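PDB 3FLJ: uncharacterized protein conserved in bacteria with a cystatin-like fold from Silicibacter pomeroyi, which is of unknown function but has a cystatin-like fold and a SnoaL-like domain, and so may bind a small molecule in a pocket of that fold. Local coordinates for residues F75-Y80 with Q95-E100; L101-V106 with V122-Y127. All blocks are in the same frame, centred on the assembly; numbering follows the deposited sequence.

Interaction 1: F75-Y80 with Q95-E100; sequences FSEFRY and QCKVGE
A beta bulge breaks the antiparallel pairing of 75-80 with 95-100. Ser-76 pairs with Lys-97 and Arg-79 with Gln-95, so the register shifts by one residue between them. Each pair has two backbone hydrogen bonds, such as Lys-97 N to Ser-76 O at 2.8 Å and Gln-95 N to Arg-79 O at 3.0 Å. Glu-77 turns the corner, with positive phi and psi. Its carbonyl O accepts a hydrogen bond from Arg-79 NH1, 3.2 Å, in the plane of both the carbonyl and the guanidinium. This helps fix how the guanidinium lies. The group stacks over the Gln-95 side chain, and its plane is 27° from that of the amide. Arg-79 NH2 lies 3.2 Å from Gln-95 OE1, but the angle is poor for a bond; OE1 is hydrogen-bonded to Arg-81 instead. Strand 78-86, to which Phe-78 and Arg-79 belong, forms a beta hairpin with strand 89-98. On the other side of the sheet, Cys-96 SG sits over the centre of the Phe-75 ring, 3.6 Å from the centroid. The ring gets there with CG anti to its carbonyl carbon (chi1 -64°). Val-98 CG2 meets the edge of the same ring, 3.7 Å from Phe-75 CD1. Leu-133 of helix 127-143 also touches Phe-75. With an alanine here, Cys-96 SG would probably lose its aromatic partner and a gap would open beside Val-98. Near the end of strand 89-98, two waters bridge Ser-76 OG to Gly-99: one accepts from Ser-76 OG and Gly-99 N, and the other donates to Ser-76 OG and, at 2.7 Å, to Gly-99 O. Glu-77 OE1 lies along the Lys-97 chain, 3.4 Å from Lys-97 CD.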
loop_
_atom_site.group_PDB
_atom_site.type_symbol
_atom_site.label_atom_id
_atom_site.label_comp_id
_atom_site.label_asym_id
_atom_site.label_seq_id
_atom_site.Cartn_x
_atom_site.Cartn_y
_atom_site.Cartn_z
ATOM N N PHE A 75 6.571 -7.175 -13.609
ATOM C CA PHE A 75 6.232 -5.763 -13.803
ATOM C C PHE A 75 6.877 -5.136 -15.044
ATOM O O PHE A 75 7.982 -5.497 -15.422
ATOM C CB PHE A 75 6.607 -4.878 -12.591
ATOM C CG PHE A 75 5.868 -5.181 -11.297
ATOM C CD1 PHE A 75 4.535 -5.662 -11.257
ATOM C CD2 PHE A 75 6.476 -4.824 -10.084
ATOM C CE1 PHE A 75 3.882 -5.869 -10.026
ATOM C CE2 PHE A 75 5.818 -5.016 -8.848
ATOM C CZ PHE A 75 4.530 -5.538 -8.816
ATOM N N SER A 76 6.148 -4.209 -15.659
ATOM C CA SER A 76 6.623 -3.392 -16.773
ATOM C C SER A 76 6.265 -1.940 -16.470
ATOM O O SER A 76 5.386 -1.675 -15.640
ATOM C CB SER A 76 5.999 -3.841 -18.093
ATOM O OG SER A 76 4.593 -3.875 -18.007
ATOM N N GLU A 77 6.963 -1.015 -17.135
ATOM C CA GLU A 77 6.780 0.430 -16.963
ATOM C C GLU A 77 6.886 0.832 -15.473
ATOM O O GLU A 77 6.116 1.650 -14.990
ATOM C CB GLU A 77 5.433 0.877 -17.577
ATOM C CG GLU A 77 5.237 0.483 -19.053
ATOM C CD GLU A 77 3.968 1.070 -19.714
ATOM O OE1 GLU A 77 3.269 1.928 -19.111
ATOM O OE2 GLU A 77 3.673 0.671 -20.871
ATOM N N PHE A 78 7.828 0.218 -14.754
ATOM C CA PHE A 78 7.952 0.413 -13.317
ATOM C C PHE A 78 8.673 1.718 -13.012
ATOM O O PHE A 78 9.697 2.031 -13.625
ATOM C CB PHE A 78 8.700 -0.761 -12.659
ATOM C CG PHE A 78 8.722 -0.701 -11.151
ATOM C CD1 PHE A 78 9.673 0.087 -10.471
ATOM C CD2 PHE A 78 7.783 -1.411 -10.400
ATOM C CE1 PHE A 78 9.680 0.167 -9.070
ATOM C CE2 PHE A 78 7.789 -1.356 -8.998
ATOM C CZ PHE A 78 8.739 -0.558 -8.329
ATOM N N ARG A 79 8.135 2.462 -12.049
ATOM C CA ARG A 79 8.820 3.633 -11.496
ATOM C C ARG A 79 8.257 3.989 -10.133
ATOM O O ARG A 79 7.048 3.841 -9.898
ATOM C CB ARG A 79 8.805 4.874 -12.419
ATOM C CG ARG A 79 7.507 5.668 -12.578
ATOM C CD ARG A 79 6.447 4.882 -13.296
ATOM N NE ARG A 79 5.242 5.685 -13.524
ATOM C CZ ARG A 79 4.228 5.352 -14.332
ATOM N NH1 ARG A 79 4.207 4.194 -15.000
ATOM N NH2 ARG A 79 3.197 6.189 -14.455
ATOM N N TYR A 80 9.137 4.460 -9.253
ATOM C CA TYR A 80 8.712 4.994 -7.965
ATOM C C TYR A 80 8.148 6.393 -8.216
ATOM O O TYR A 80 8.570 7.067 -9.161
ATOM C CB TYR A 80 9.854 5.004 -6.945
ATOM C CG TYR A 80 10.189 3.614 -6.464
ATOM C CD1 TYR A 80 9.351 2.962 -5.555
ATOM C CD2 TYR A 80 11.344 2.939 -6.904
ATOM C CE1 TYR A 80 9.635 1.659 -5.087
ATOM C CE2 TYR A 80 11.650 1.630 -6.425
ATOM C CZ TYR A 80 10.788 1.006 -5.518
ATOM O OH TYR A 80 11.057 -0.249 -5.057
ATOM N N GLN A 95 4.276 2.936 -9.334
ATOM C CA GLN A 95 3.283 2.639 -10.363
ATOM C C GLN A 95 3.955 1.725 -11.401
ATOM O O GLN A 95 5.158 1.846 -11.670
ATOM C CB GLN A 95 2.749 3.908 -11.009
ATOM C CG GLN A 95 1.530 3.665 -11.922
ATOM C CD GLN A 95 0.894 4.932 -12.467
ATOM O OE1 GLN A 95 1.176 6.041 -12.011
ATOM N NE2 GLN A 95 0.023 4.769 -13.461
ATOM N N CYS A 96 3.177 0.800 -11.954
ATOM C CA CYS A 96 3.656 -0.141 -12.976
ATOM C C CYS A 96 2.461 -0.780 -13.684
ATOM O O CYS A 96 1.306 -0.342 -13.490
ATOM C CB CYS A 96 4.561 -1.217 -12.330
ATOM S SG CYS A 96 3.729 -2.207 -11.116
ATOM N N LYS A 97 2.754 -1.727 -14.571
ATOM C CA LYS A 97 1.735 -2.555 -15.209
ATOM C C LYS A 97 2.078 -4.041 -15.053
ATOM O O LYS A 97 3.252 -4.402 -14.871
ATOM C CB LYS A 97 1.563 -2.207 -16.696
ATOM C CG LYS A 97 1.310 -0.735 -16.966
ATOM C CD LYS A 97 0.937 -0.411 -18.410
ATOM C CE LYS A 97 -0.489 -0.830 -18.745
ATOM N NZ LYS A 97 -0.976 -0.309 -20.063
ATOM N N VAL A 98 1.030 -4.870 -15.052
ATOM C CA VAL A 98 1.125 -6.333 -15.111
ATOM C C VAL A 98 0.394 -6.621 -16.425
ATOM O O VAL A 98 -0.849 -6.591 -16.471
ATOM C CB VAL A 98 0.488 -7.032 -13.895
ATOM C CG1 VAL A 98 0.556 -8.542 -14.052
ATOM C CG2 VAL A 98 1.191 -6.605 -12.621
ATOM N N GLY A 99 1.175 -6.816 -17.496
ATOM C CA GLY A 99 0.646 -6.968 -18.843
ATOM C C GLY A 99 0.050 -5.628 -19.250
ATOM O O GLY A 99 0.732 -4.597 -19.176
ATOM N N GLU A 100 -1.225 -5.645 -19.643
ATOM C CA GLU A 100 -1.972 -4.419 -19.988
ATOM C C GLU A 100 -2.679 -3.753 -18.793
ATOM O O GLU A 100 -3.221 -2.657 -18.962
ATOM C CB GLU A 100 -2.994 -4.715 -21.107
ATOM C CG GLU A 100 -2.369 -5.255 -22.418
ATOM C CD GLU A 100 -1.328 -4.303 -23.060
ATOM O OE1 GLU A 100 -1.461 -3.056 -22.933
ATOM O OE2 GLU A 100 -0.373 -4.810 -23.695
HETATM O O HOH W 1 4.059 -6.423 -17.330
HETATM O O HOH W 2 3.054 -3.665 -20.252
#

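Interaction 2: L101-V106 with V122-Y127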
loop_
_atom_site.group_PDB
_atom_site.type_symbol
_atom_site.label_atom_id
_atom_site.label_comp_id
_atom_site.label_asym_id
_atom_site.label_seq_id
_atom_site.Cartn_x
_atom_site.Cartn_y
_atom_site.Cartn_z
ATOM N N LEU A 101 -2.638 -4.366 -17.605
ATOM C CA LEU A 101 -3.340 -3.874 -16.423
ATOM C C LEU A 101 -2.454 -2.949 -15.602
ATOM O O LEU A 101 -1.322 -3.314 -15.294
ATOM C CB LEU A 101 -3.782 -5.041 -15.541
ATOM C CG LEU A 101 -4.772 -6.063 -16.107
ATOM C CD1 LEU A 101 -4.937 -7.194 -15.118
ATOM C CD2 LEU A 101 -6.125 -5.427 -16.424
ATOM N N ASP A 102 -2.994 -1.797 -15.207
ATOM C CA ASP A 102 -2.286 -0.811 -14.390
ATOM C C ASP A 102 -2.278 -1.224 -12.926
ATOM O O ASP A 102 -3.229 -1.856 -12.447
ATOM C CB ASP A 102 -2.948 0.573 -14.492
ATOM C CG ASP A 102 -2.857 1.150 -15.877
ATOM O OD1 ASP A 102 -1.720 1.420 -16.314
ATOM O OD2 ASP A 102 -3.914 1.341 -16.516
ATOM N N ALA A 103 -1.210 -0.837 -12.217
ATOM C CA ALA A 103 -1.076 -1.073 -10.774
ATOM C C ALA A 103 -0.367 0.085 -10.077
ATOM O O ALA A 103 0.480 0.747 -10.688
ATOM C CB ALA A 103 -0.307 -2.374 -10.495
ATOM N N VAL A 104 -0.764 0.330 -8.826
ATOM C CA VAL A 104 -0.090 1.243 -7.896
ATOM C C VAL A 104 0.176 0.430 -6.619
ATOM O O VAL A 104 -0.675 -0.358 -6.190
ATOM C CB VAL A 104 -0.930 2.509 -7.594
ATOM C CG1 VAL A 104 -0.288 3.365 -6.509
ATOM C CG2 VAL A 104 -1.106 3.330 -8.876
ATOM N N GLY A 105 1.349 0.614 -6.026
ATOM C CA GLY A 105 1.707 -0.067 -4.789
ATOM C C GLY A 105 2.647 0.711 -3.907
ATOM O O GLY A 105 3.049 1.817 -4.260
ATOM N N VAL A 106 2.915 0.137 -2.731
ATOM C CA VAL A 106 3.883 0.657 -1.755
ATOM C C VAL A 106 4.767 -0.480 -1.224
ATOM O O VAL A 106 4.244 -1.521 -0.826
ATOM C CB VAL A 106 3.206 1.356 -0.544
ATOM C CG1 VAL A 106 4.275 1.810 0.523
ATOM C CG2 VAL A 106 2.377 2.547 -1.018
ATOM N N VAL A 122 4.685 -5.635 0.831
ATOM C CA VAL A 122 4.136 -4.989 -0.367
ATOM C C VAL A 122 2.608 -4.960 -0.336
ATOM O O VAL A 122 1.968 -5.997 -0.154
ATOM C CB VAL A 122 4.634 -5.663 -1.656
ATOM C CG1 VAL A 122 4.048 -4.961 -2.931
ATOM C CG2 VAL A 122 6.156 -5.668 -1.711
ATOM N N VAL A 123 2.043 -3.760 -0.506
ATOM C CA VAL A 123 0.584 -3.523 -0.603
ATOM C C VAL A 123 0.338 -2.928 -2.002
ATOM O O VAL A 123 1.190 -2.204 -2.515
ATOM C CB VAL A 123 0.037 -2.615 0.546
ATOM C CG1 VAL A 123 0.078 -3.350 1.884
ATOM C CG2 VAL A 123 0.805 -1.312 0.669
HETATM N N MSE A 124 -0.797 -3.266 -2.622
HETATM C CA MSE A 124 -1.125 -2.837 -3.985
HETATM C C MSE A 124 -2.601 -2.600 -4.249
HETATM O O MSE A 124 -3.464 -2.959 -3.435
HETATM C CB MSE A 124 -0.656 -3.907 -4.998
HETATM C CG MSE A 124 0.764 -3.826 -5.424
HETATM SE SE MSE A 124 1.081 -5.252 -6.747
HETATM C CE MSE A 124 -0.021 -4.838 -8.184
ATOM N N ARG A 125 -2.842 -1.973 -5.407
ATOM C CA ARG A 125 -4.171 -1.773 -6.006
ATOM C C ARG A 125 -4.009 -1.829 -7.543
ATOM O O ARG A 125 -2.902 -1.580 -8.034
ATOM C CB ARG A 125 -4.776 -0.426 -5.589
ATOM C CG ARG A 125 -4.029 0.812 -6.095
ATOM C CD ARG A 125 -4.623 2.114 -5.581
ATOM N NE ARG A 125 -5.998 2.282 -6.061
ATOM C CZ ARG A 125 -6.381 2.834 -7.224
ATOM N NH1 ARG A 125 -5.542 3.485 -8.037
ATOM N NH2 ARG A 125 -7.677 2.851 -7.527
ATOM N N PRO A 126 -5.072 -2.166 -8.296
ATOM C CA PRO A 126 -6.403 -2.623 -7.923
ATOM C C PRO A 126 -6.415 -4.159 -7.766
ATOM O O PRO A 126 -5.457 -4.832 -8.191
ATOM C CB PRO A 126 -7.242 -2.193 -9.122
ATOM C CG PRO A 126 -6.316 -2.439 -10.274
ATOM C CD PRO A 126 -4.971 -1.998 -9.760
ATOM N N TYR A 127 -7.498 -4.685 -7.194
ATOM C CA TYR A 127 -7.706 -6.142 -6.973
ATOM C C TYR A 127 -7.386 -7.025 -8.200
ATOM O O TYR A 127 -6.582 -7.953 -8.086
ATOM C CB TYR A 127 -9.147 -6.383 -6.483
ATOM C CG TYR A 127 -9.598 -7.817 -6.301
ATOM C CD1 TYR A 127 -9.217 -8.561 -5.175
ATOM C CD2 TYR A 127 -10.462 -8.426 -7.235
ATOM C CE1 TYR A 127 -9.672 -9.889 -4.991
ATOM C CE2 TYR A 127 -10.921 -9.763 -7.057
ATOM C CZ TYR A 127 -10.519 -10.475 -5.924
ATOM O OH TYR A 127 -10.921 -11.770 -5.706
#
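Gly-105 and Met-124, a selenomethionine, face each other as a non-hydrogen-bonded antiparallel pair with their CA atoms 4.0 Å apart. This is the tight part. A CB on Gly-105 would run into Met-124 CG and Val-123 O. Next to it, Met-124 bends at its last torsion (chi3 63°) and brings CE to 3.4 Å from Ala-103 CB, closer than usual for two carbons. Helix 127-143 covers this side through Thr-129, Val-130 and Leu-133. Hydrogen-bonded pairs flank the glycine: Val-104 with Arg-125, and Val-106 with Val-123. Arg-125 N to Val-104 O is 2.8 Å, and Val-106 N to Val-123 O is 2.9 Å. On the opposite side, Val-104 CB touches Arg-125 CG and Val-106 CB touches Val-123 CG2. Arg-125 NE donates to Pro-51 O of the second subunit, and NH1 forms a salt bridge with Glu-121 of the same subunit. The side chains of Leu-101 and Asp-102 are the loose part. Leu-101 does not touch 122-127; Asp-102 is partly exposed, and its side chain leads away. Its backbone stays close, with Asp-102 O 3.2 Å from Pro-126 CD and bonded to Thr-129 OG1. Pro-126, which follows a cis peptide bond, is at the N-cap position of helix 127-143. A sheet hairpin with one face on a helix and the other at a dimer interface fits the cystatin-like fold of SnoaL-like proteins.

Overall arrangement
Interactions 1 and 2 follow one another along the chain and lie about 10 Å apart, centre to centre. Strands 89-98 and 101-111 are neighbours in the sheet and join them. Cys-96 O and Ala-103 N, 2.9 Å apart, probably form a hydrogen bond between the two. On the side facing helix 127-143, Phe-75 CZ packs 4.0 Å from Met-124 SE, so the packing round the Phe-75 ring continues into interaction 2. The function is unknown, so no catalytic role can be assigned to either contact. Phe-78 and Val-122 each have a side chain about 4 Å from unidentified bound ligand, which probably comes from the crystallisation liquor but may mark a pocket.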